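Local structure of peroxisomal acyl-coenzyme A oxidase 1 (Arabidopsis thaliana, 1W07) at residues 5-11 with 620-624; 21-25 with 603-609; 435-439 with 509-513. The protein catalyses the FAD-dependent desaturation of long- and medium-chain acyl-CoAs to 2-trans-enoyl-CoAs in peroxisomal beta-oxidation, passing the electrons to oxygen to give hydrogen peroxide. The protein carries 1 engineered substitution. All coordinates share one frame; numbering follows the deposited sequence.

Contact 1: 5-11 with 620-624; sequences DHLADER and RYDGN. With PT (platinum (II) ion), chain L.
Arg11 and Tyr621 meet face to face: the arginine chain, extended from CG to NE, carries its guanidinium to the ring that the tyrosine's chi1 of 177° turns toward it. The result is a cation-pi stack, planes 6° apart and Arg11 CZ 3.7 Å from the ring centroid, joining the turn that opens the N-terminal helix 8-12 to the type I beta turn 620-623, late in the chain between helices 611-614 and 625-635. The same guanidinium grips Tyr621 O end-on, NH1 and NH2 both pointing at that one carbonyl. Its NE has a salt bridge with Asp605, and NH1 another with Asp5, so every nitrogen is held and the group's rotation is fixed. Asp5 also closes an Asx turn, Leu7 N donating to its OD1, and one water links Asp5 OD2 to Tyr621 OH.

Asp622 O accepts twice from His6, from opposite faces of its carbonyl plane: the backbone N at 2.9 Å and ring ND1 at 3.1 Å. Arg620 holds the Asp622 carboxylate side-on, NE to OD1 and NH2 to OD2. Engaging the ND1 hydrogen of His6 with that carbonyl leaves NE2 as the platinum ligand, 2.4 Å from the ion.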
loop_
_atom_site.group_PDB
_atom_site.type_symbol
_atom_site.label_atom_id
_atom_site.label_comp_id
_atom_site.label_asym_id
_atom_site.label_seq_id
_atom_site.Cartn_x
_atom_site.Cartn_y
_atom_site.Cartn_z
ATOM N N ASP B 5 18.287 0.611 27.444
ATOM C CA ASP B 5 17.545 1.444 26.506
ATOM C C ASP B 5 18.478 1.997 25.436
ATOM O O ASP B 5 19.160 3.000 25.663
ATOM C CB ASP B 5 16.872 2.606 27.245
ATOM C CG ASP B 5 16.078 3.497 26.310
ATOM O OD1 ASP B 5 15.988 3.157 25.110
ATOM O OD2 ASP B 5 15.550 4.530 26.767
ATOM N N HIS B 6 18.505 1.352 24.269
ATOM C CA HIS B 6 19.372 1.791 23.175
ATOM C C HIS B 6 19.008 3.128 22.575
ATOM O O HIS B 6 19.769 3.685 21.786
ATOM C CB HIS B 6 19.383 0.750 22.066
ATOM C CG HIS B 6 19.846 -0.590 22.527
ATOM N ND1 HIS B 6 19.079 -1.399 23.332
ATOM C CD2 HIS B 6 21.012 -1.248 22.330
ATOM C CE1 HIS B 6 19.752 -2.498 23.617
ATOM N NE2 HIS B 6 20.928 -2.430 23.022
ATOM N N LEU B 7 17.838 3.645 22.934
ATOM C CA LEU B 7 17.394 4.935 22.418
ATOM C C LEU B 7 17.512 5.995 23.510
ATOM O O LEU B 7 16.989 7.100 23.370
ATOM C CB LEU B 7 15.939 4.824 21.922
ATOM C CG LEU B 7 15.745 4.072 20.592
ATOM C CD1 LEU B 7 14.260 3.677 20.368
ATOM C CD2 LEU B 7 16.280 4.962 19.457
ATOM N N ALA B 8 18.219 5.661 24.590
ATOM C CA ALA B 8 18.374 6.586 25.710
ATOM C C ALA B 8 18.895 7.950 25.294
ATOM O O ALA B 8 18.374 8.966 25.743
ATOM C CB ALA B 8 19.278 5.993 26.785
ATOM N N ASP B 9 19.919 7.968 24.449
ATOM C CA ASP B 9 20.495 9.222 23.979
ATOM C C ASP B 9 19.484 10.013 23.154
ATOM O O ASP B 9 19.391 11.237 23.275
ATOM C CB ASP B 9 21.754 8.950 23.147
ATOM C CG ASP B 9 22.430 10.222 22.683
ATOM O OD1 ASP B 9 22.706 11.083 23.544
ATOM O OD2 ASP B 9 22.684 10.372 21.466
ATOM N N GLU B 10 18.715 9.321 22.313
ATOM C CA GLU B 10 17.706 9.990 21.488
ATOM C C GLU B 10 16.688 10.692 22.384
ATOM O O GLU B 10 16.301 11.829 22.136
ATOM C CB GLU B 10 16.983 8.976 20.588
ATOM C CG GLU B 10 17.784 8.559 19.372
ATOM C CD GLU B 10 18.160 9.746 18.497
ATOM O OE1 GLU B 10 17.316 10.647 18.351
ATOM O OE2 GLU B 10 19.287 9.778 17.956
ATOM N N ARG B 11 16.266 9.999 23.435
ATOM C CA ARG B 11 15.300 10.559 24.359
ATOM C C ARG B 11 15.880 11.755 25.123
ATOM O O ARG B 11 15.141 12.641 25.565
ATOM C CB ARG B 11 14.806 9.473 25.321
ATOM C CG ARG B 11 14.189 8.275 24.572
ATOM C CD ARG B 11 13.219 7.421 25.405
ATOM N NE ARG B 11 12.329 6.664 24.511
ATOM C CZ ARG B 11 12.526 5.411 24.104
ATOM N NH1 ARG B 11 13.581 4.707 24.517
ATOM N NH2 ARG B 11 11.690 4.874 23.221
ATOM N N ARG B 620 10.288 -1.498 19.060
ATOM C CA ARG B 620 10.379 -1.711 20.493
ATOM C C ARG B 620 10.829 -0.439 21.183
ATOM O O ARG B 620 11.704 0.273 20.697
ATOM C CB ARG B 620 11.393 -2.812 20.828
ATOM C CG ARG B 620 10.987 -4.232 20.503
ATOM C CD ARG B 620 12.161 -5.159 20.859
ATOM N NE ARG B 620 12.502 -5.064 22.273
ATOM C CZ ARG B 620 11.890 -5.752 23.236
ATOM N NH1 ARG B 620 10.912 -6.599 22.936
ATOM N NH2 ARG B 620 12.228 -5.566 24.509
ATOM N N TYR B 621 10.246 -0.178 22.343
ATOM C CA TYR B 621 10.588 0.986 23.143
ATOM C C TYR B 621 12.095 1.065 23.413
ATOM O O TYR B 621 12.703 2.137 23.290
ATOM C CB TYR B 621 9.839 0.928 24.482
ATOM C CG TYR B 621 10.174 2.060 25.429
ATOM C CD1 TYR B 621 9.473 3.265 25.374
ATOM C CD2 TYR B 621 11.226 1.950 26.344
ATOM C CE1 TYR B 621 9.813 4.337 26.208
ATOM C CE2 TYR B 621 11.570 3.018 27.183
ATOM C CZ TYR B 621 10.864 4.206 27.107
ATOM O OH TYR B 621 11.220 5.270 27.916
ATOM N N ASP B 622 12.708 -0.060 23.776
ATOM C CA ASP B 622 14.133 -0.048 24.104
ATOM C C ASP B 622 15.105 -0.101 22.934
ATOM O O ASP B 622 16.319 -0.095 23.135
ATOM C CB ASP B 622 14.462 -1.176 25.093
ATOM C CG ASP B 622 14.203 -2.559 24.518
ATOM O OD1 ASP B 622 14.151 -2.701 23.277
ATOM O OD2 ASP B 622 14.071 -3.517 25.311
ATOM N N GLY B 623 14.576 -0.152 21.712
ATOM C CA GLY B 623 15.430 -0.197 20.544
ATOM C C GLY B 623 16.310 -1.427 20.398
ATOM O O GLY B 623 17.267 -1.398 19.628
ATOM N N ASN B 624 15.999 -2.508 21.115
ATOM C CA ASN B 624 16.784 -3.747 21.043
ATOM C C ASN B 624 16.241 -4.593 19.880
ATOM O O ASN B 624 15.736 -5.692 20.057
ATOM C CB ASN B 624 16.667 -4.488 22.394
ATOM C CG ASN B 624 17.693 -5.600 22.549
ATOM O OD1 ASN B 624 18.810 -5.497 22.050
ATOM N ND2 ASN B 624 17.323 -6.658 23.267
HETATM PT PT PT L . 22.192 -3.912 24.498
HETATM O O HOH W 1 13.829 4.977 28.678
#

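Contact 2: 21-25 with 603-609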
loop_
_atom_site.group_PDB
_atom_site.type_symbol
_atom_site.label_atom_id
_atom_site.label_comp_id
_atom_site.label_asym_id
_atom_site.label_seq_id
_atom_site.Cartn_x
_atom_site.Cartn_y
_atom_site.Cartn_z
ATOM N N MET B 21 3.477 16.174 26.822
ATOM C CA MET B 21 2.980 15.930 25.471
ATOM C C MET B 21 2.031 14.733 25.489
ATOM O O MET B 21 1.109 14.663 24.683
ATOM C CB MET B 21 4.132 15.643 24.508
ATOM C CG MET B 21 3.694 15.589 23.049
ATOM S SD MET B 21 3.000 17.156 22.482
ATOM C CE MET B 21 4.468 17.959 21.819
ATOM N N LYS B 22 2.269 13.782 26.395
ATOM C CA LYS B 22 1.412 12.593 26.501
ATOM C C LYS B 22 -0.015 13.000 26.829
ATOM O O LYS B 22 -0.969 12.394 26.344
ATOM C CB LYS B 22 1.913 11.636 27.592
ATOM C CG LYS B 22 3.175 10.860 27.215
ATOM C CD LYS B 22 3.588 9.881 28.318
ATOM C CE LYS B 22 4.745 9.003 27.846
ATOM N NZ LYS B 22 5.201 8.065 28.909
ATOM N N ILE B 23 -0.162 14.020 27.671
ATOM C CA ILE B 23 -1.486 14.511 28.060
ATOM C C ILE B 23 -2.178 15.173 26.868
ATOM O O ILE B 23 -3.391 15.061 26.699
ATOM C CB ILE B 23 -1.380 15.537 29.200
ATOM C CG1 ILE B 23 -0.664 14.897 30.399
ATOM C CG2 ILE B 23 -2.774 16.050 29.575
ATOM C CD1 ILE B 23 -1.337 13.641 30.910
ATOM N N VAL B 24 -1.402 15.877 26.053
ATOM C CA VAL B 24 -1.942 16.536 24.870
ATOM C C VAL B 24 -2.549 15.484 23.935
ATOM O O VAL B 24 -3.665 15.644 23.440
ATOM C CB VAL B 24 -0.833 17.293 24.089
ATOM C CG1 VAL B 24 -1.397 17.848 22.791
ATOM C CG2 VAL B 24 -0.246 18.412 24.945
ATOM N N TRP B 25 -1.804 14.407 23.699
ATOM C CA TRP B 25 -2.244 13.334 22.805
ATOM C C TRP B 25 -3.506 12.641 23.313
ATOM O O TRP B 25 -4.416 12.347 22.536
ATOM C CB TRP B 25 -1.116 12.303 22.609
ATOM C CG TRP B 25 -1.459 11.186 21.652
ATOM C CD1 TRP B 25 -1.864 9.918 21.964
ATOM C CD2 TRP B 25 -1.484 11.276 20.218
ATOM N NE1 TRP B 25 -2.144 9.216 20.808
ATOM C CE2 TRP B 25 -1.918 10.027 19.727
ATOM C CE3 TRP B 25 -1.182 12.296 19.305
ATOM C CZ2 TRP B 25 -2.061 9.769 18.356
ATOM C CZ3 TRP B 25 -1.324 12.042 17.948
ATOM C CH2 TRP B 25 -1.762 10.782 17.487
ATOM N N LEU B 603 8.667 12.548 20.365
ATOM C CA LEU B 603 7.338 12.860 19.831
ATOM C C LEU B 603 6.478 11.603 19.626
ATOM O O LEU B 603 5.246 11.682 19.683
ATOM C CB LEU B 603 7.474 13.629 18.516
ATOM C CG LEU B 603 7.939 15.086 18.665
ATOM C CD1 LEU B 603 8.223 15.696 17.300
ATOM C CD2 LEU B 603 6.865 15.868 19.395
ATOM N N VAL B 604 7.101 10.446 19.388
ATOM C CA VAL B 604 6.303 9.232 19.229
ATOM C C VAL B 604 6.117 8.537 20.574
ATOM O O VAL B 604 5.185 7.748 20.747
ATOM C CB VAL B 604 6.910 8.246 18.182
ATOM C CG1 VAL B 604 7.028 8.954 16.836
ATOM C CG2 VAL B 604 8.263 7.658 18.661
ATOM N N ASP B 605 6.997 8.835 21.537
ATOM C CA ASP B 605 6.874 8.232 22.867
ATOM C C ASP B 605 5.646 8.863 23.513
ATOM O O ASP B 605 5.003 8.268 24.381
ATOM C CB ASP B 605 8.096 8.522 23.750
ATOM C CG ASP B 605 9.355 7.802 23.295
ATOM O OD1 ASP B 605 9.266 6.710 22.690
ATOM O OD2 ASP B 605 10.459 8.337 23.579
ATOM N N ALA B 606 5.319 10.081 23.090
ATOM C CA ALA B 606 4.156 10.782 23.633
ATOM C C ALA B 606 2.867 9.980 23.434
ATOM O O ALA B 606 1.874 10.208 24.129
ATOM C CB ALA B 606 4.032 12.154 22.987
ATOM N N PHE B 607 2.882 9.054 22.477
ATOM C CA PHE B 607 1.713 8.213 22.184
ATOM C C PHE B 607 1.474 7.268 23.362
ATOM O O PHE B 607 0.360 6.782 23.572
ATOM C CB PHE B 607 1.965 7.398 20.905
ATOM C CG PHE B 607 2.249 8.244 19.684
ATOM C CD1 PHE B 607 2.987 7.737 18.616
ATOM C CD2 PHE B 607 1.761 9.549 19.595
ATOM C CE1 PHE B 607 3.234 8.524 17.473
ATOM C CE2 PHE B 607 2.000 10.341 18.466
ATOM C CZ PHE B 607 2.740 9.823 17.401
ATOM N N ASN B 608 2.541 7.011 24.117
ATOM C CA ASN B 608 2.462 6.148 25.288
ATOM C C ASN B 608 2.022 4.710 24.999
ATOM O O ASN B 608 1.328 4.087 25.806
ATOM C CB ASN B 608 1.530 6.772 26.327
ATOM C CG ASN B 608 1.694 6.152 27.680
ATOM O OD1 ASN B 608 2.813 6.014 28.164
ATOM N ND2 ASN B 608 0.587 5.772 28.307
ATOM N N TYR B 609 2.431 4.184 23.851
ATOM C CA TYR B 609 2.076 2.824 23.454
ATOM C C TYR B 609 2.954 1.781 24.133
ATOM O O TYR B 609 4.164 1.981 24.269
ATOM C CB TYR B 609 2.213 2.675 21.932
ATOM C CG TYR B 609 1.158 3.396 21.127
ATOM C CD1 TYR B 609 1.466 3.958 19.889
ATOM C CD2 TYR B 609 -0.162 3.497 21.587
ATOM C CE1 TYR B 609 0.488 4.607 19.119
ATOM C CE2 TYR B 609 -1.151 4.151 20.818
ATOM C CZ TYR B 609 -0.810 4.700 19.584
ATOM O OH TYR B 609 -1.756 5.329 18.790
HETATM O O HOH W 2 -0.372 9.658 25.458
HETATM O O HOH W 3 -3.551 6.860 20.184
#
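Trp25 and Phe607 make the main aromatic contact. Phe607 sets CD2 over the centre of the Trp25 indole face, 3.7 Å from Trp25 CE2. The planes are inclined at 48°, so the pair is an oblique one, neither a flat stack nor a perpendicular packing. Phe607 CA also lies over the five-membered ring, a CH-pi contact of 4.3 Å to its centroid. Beside this, Met21 turns its CG against Ala606 CB at 3.5 Å, a tight approach, and its chain bends at chi2 and chi3 to set CE against Leu603 CD2.

The arrangement joins helix 18-26, in the N-terminal part of the acyl-CoA oxidase fold, to helix 600-605 and the type I turn 605-608 that follows in the chain. Asn608 has left helical geometry with positive phi. Helix 328-363 covers the indole, Tyr342 meeting Trp25 edge-to-face and Arg345 making a cation-pi contact with it; from helix 278-309, Ser297 touches both Trp25 and Phe607.

Polar contacts are fewer. Lys22, extended beyond CG, crosses Asn608 at about a right angle and makes a weak hydrogen bond from NZ to OD1; its stronger partner is Glu19, while Asn608 ND2 is bonded to Asp36. A CA-H...O contact runs from Lys22 CA to Ala606 O at 3.4 Å.

Two waters complete the interface. One donates to both Lys22 O and Ala606 O. The other lies in the indole plane, accepts from Trp25 NE1 at 2.8 Å and is hydrogen-bonded to Tyr609 OH, which also bonds Ser297.

Contact 3: 435-439 with 509-513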
loop_
_atom_site.group_PDB
_atom_site.type_symbol
_atom_site.label_atom_id
_atom_site.label_comp_id
_atom_site.label_asym_id
_atom_site.label_seq_id
_atom_site.Cartn_x
_atom_site.Cartn_y
_atom_site.Cartn_z
ATOM N N ALA B 435 -17.915 17.841 -2.993
ATOM C CA ALA B 435 -17.844 18.667 -4.198
ATOM C C ALA B 435 -19.222 19.249 -4.511
ATOM O O ALA B 435 -19.343 20.442 -4.797
ATOM C CB ALA B 435 -17.334 17.843 -5.375
ATOM N N ARG B 436 -20.259 18.419 -4.464
ATOM C CA ARG B 436 -21.608 18.916 -4.727
ATOM C C ARG B 436 -21.949 20.035 -3.736
ATOM O O ARG B 436 -22.508 21.056 -4.118
ATOM C CB ARG B 436 -22.635 17.789 -4.607
ATOM C CG ARG B 436 -22.600 16.775 -5.736
ATOM C CD ARG B 436 -23.734 15.779 -5.584
ATOM N NE ARG B 436 -23.618 14.639 -6.486
ATOM C CZ ARG B 436 -23.820 14.674 -7.801
ATOM N NH1 ARG B 436 -24.163 15.800 -8.418
ATOM N NH2 ARG B 436 -23.685 13.559 -8.507
ATOM N N PHE B 437 -21.612 19.833 -2.466
ATOM C CA PHE B 437 -21.869 20.831 -1.430
ATOM C C PHE B 437 -21.122 22.132 -1.737
ATOM O O PHE B 437 -21.665 23.231 -1.581
ATOM C CB PHE B 437 -21.427 20.291 -0.065
ATOM C CG PHE B 437 -21.457 21.315 1.038
ATOM C CD1 PHE B 437 -22.667 21.762 1.554
ATOM C CD2 PHE B 437 -20.273 21.844 1.548
ATOM C CE1 PHE B 437 -22.705 22.722 2.562
ATOM C CE2 PHE B 437 -20.296 22.810 2.561
ATOM C CZ PHE B 437 -21.518 23.249 3.068
ATOM N N LEU B 438 -19.874 22.001 -2.178
ATOM C CA LEU B 438 -19.067 23.166 -2.502
ATOM C C LEU B 438 -19.644 23.895 -3.700
ATOM O O LEU B 438 -19.674 25.125 -3.721
ATOM C CB LEU B 438 -17.612 22.764 -2.789
ATOM C CG LEU B 438 -16.786 22.299 -1.574
ATOM C CD1 LEU B 438 -15.407 21.846 -2.045
ATOM C CD2 LEU B 438 -16.673 23.437 -0.552
ATOM N N MET B 439 -20.107 23.138 -4.694
ATOM C CA MET B 439 -20.688 23.738 -5.891
ATOM C C MET B 439 -21.960 24.510 -5.555
ATOM O O MET B 439 -22.195 25.587 -6.098
ATOM C CB MET B 439 -20.983 22.666 -6.944
ATOM C CG MET B 439 -19.741 22.041 -7.579
ATOM S SD MET B 439 -18.615 23.226 -8.357
ATOM C CE MET B 439 -17.367 23.424 -7.037
ATOM N N GLU B 509 -25.617 17.969 -14.966
ATOM C CA GLU B 509 -25.191 16.682 -14.445
ATOM C C GLU B 509 -24.148 16.075 -15.382
ATOM O O GLU B 509 -23.236 15.371 -14.940
ATOM C CB GLU B 509 -26.384 15.738 -14.295
ATOM C CG GLU B 509 -26.084 14.484 -13.475
ATOM C CD GLU B 509 -25.414 14.802 -12.142
ATOM O OE1 GLU B 509 -25.862 15.746 -11.454
ATOM O OE2 GLU B 509 -24.450 14.101 -11.769
ATOM N N GLN B 510 -24.286 16.337 -16.681
ATOM C CA GLN B 510 -23.323 15.830 -17.653
ATOM C C GLN B 510 -21.982 16.499 -17.393
ATOM O O GLN B 510 -20.942 15.848 -17.420
ATOM C CB GLN B 510 -23.757 16.136 -19.094
ATOM C CG GLN B 510 -24.693 15.104 -19.704
ATOM C CD GLN B 510 -24.857 15.267 -21.213
ATOM O OE1 GLN B 510 -25.328 14.359 -21.892
ATOM N NE2 GLN B 510 -24.477 16.431 -21.740
ATOM N N GLY B 511 -22.007 17.808 -17.160
ATOM C CA GLY B 511 -20.775 18.531 -16.892
ATOM C C GLY B 511 -20.112 18.039 -15.611
ATOM O O GLY B 511 -18.888 17.903 -15.541
ATOM N N PHE B 512 -20.929 17.778 -14.596
ATOM C CA PHE B 512 -20.442 17.301 -13.309
ATOM C C PHE B 512 -19.692 15.981 -13.510
ATOM O O PHE B 512 -18.613 15.785 -12.946
ATOM C CB PHE B 512 -21.611 17.080 -12.345
ATOM C CG PHE B 512 -21.191 16.914 -10.903
ATOM C CD1 PHE B 512 -21.057 18.022 -10.073
ATOM C CD2 PHE B 512 -20.910 15.653 -10.381
ATOM C CE1 PHE B 512 -20.651 17.886 -8.755
ATOM C CE2 PHE B 512 -20.499 15.499 -9.051
ATOM C CZ PHE B 512 -20.369 16.614 -8.236
ATOM N N GLN B 513 -20.268 15.085 -14.315
ATOM C CA GLN B 513 -19.669 13.780 -14.598
ATOM C C GLN B 513 -18.380 13.901 -15.405
ATOM O O GLN B 513 -17.424 13.148 -15.194
ATOM C CB GLN B 513 -20.665 12.891 -15.352
ATOM C CG GLN B 513 -21.872 12.462 -14.521
ATOM C CD GLN B 513 -21.486 11.845 -13.176
ATOM O OE1 GLN B 513 -20.620 10.971 -13.101
ATOM N NE2 GLN B 513 -22.145 12.290 -12.111
#
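Arg436 spreads its guanidinium flat over the ring of Phe512, with the planes only 10° apart. Arg436 CZ lies 4.1 Å from the ring centroid, over the face, in a cation-pi stack. NH1 sits above the middle of the ring, and farther back the aliphatic part of the same side chain touches too, Arg436 CG coming to 3.4 Å from Phe512 CZ. Phe512 is aimed at helix 427-443 by a chi1 of -166°, and Ala435 CB and Met439 CG pack on it, the methionine at the ring edge. Past the ring, the guanidinium meets Glu509 in a salt bridge that is long, 3.4 Å from Arg436 NH2 to Glu509 OE2. The two hydrogen bonds within it, NH1 to OE1 and NH2 to OE2, are both weak, and carboxylate and guanidinium are not coplanar.

Behind this first shell, Gln513 lies one helical turn on from Glu509; its own chain bends at chi2 and sends NE2 to Glu509 OE2 at 3.0 Å, nearly along the C-O axis. The carboxylate is thus steadied from its own helix.

The contact joins helix 427-443 of the C-alpha1 part to helix 508-514 of the later helical part, at 127° with segment axes 12.9 Å apart. That spacing is too wide for close backbone packing, and long side chains bridge it. Leu519 of helix 516-538 touches Ala435, Met439 and Phe512, while Gln513 packs on Tyr327 of the second subunit. With OE2 shared between Arg436 and Gln513, the carboxylate is probably stabilised in its charged form, and the aromatic face probably contributes a good part of the attraction, the ionic bonds being long and weak.

How the contacts relate
Contacts 1 and 2 form one continuous region: their centres are 16 Å apart, and the salt bridge from Arg11 NE to Asp605 OD2, 2.7 Å long, ties them directly. Both join the N-terminal helices, 8-12 and 18-26, to late parts of the chain. Asp605 is further paired with Arg305 of helix 278-309, which also touches Arg11 and Tyr621. Contact 3 lies on the opposite side of the chain's centre, its centre 52 Å from contact 1 and 41 Å from contact 2. Contact 1 lies about 10 Å, Leu7 side chain to Arg310 side chain, from a FAD-binding residue; in contact 3 the side chain of Gln513 is about 6 Å from a bound FAD.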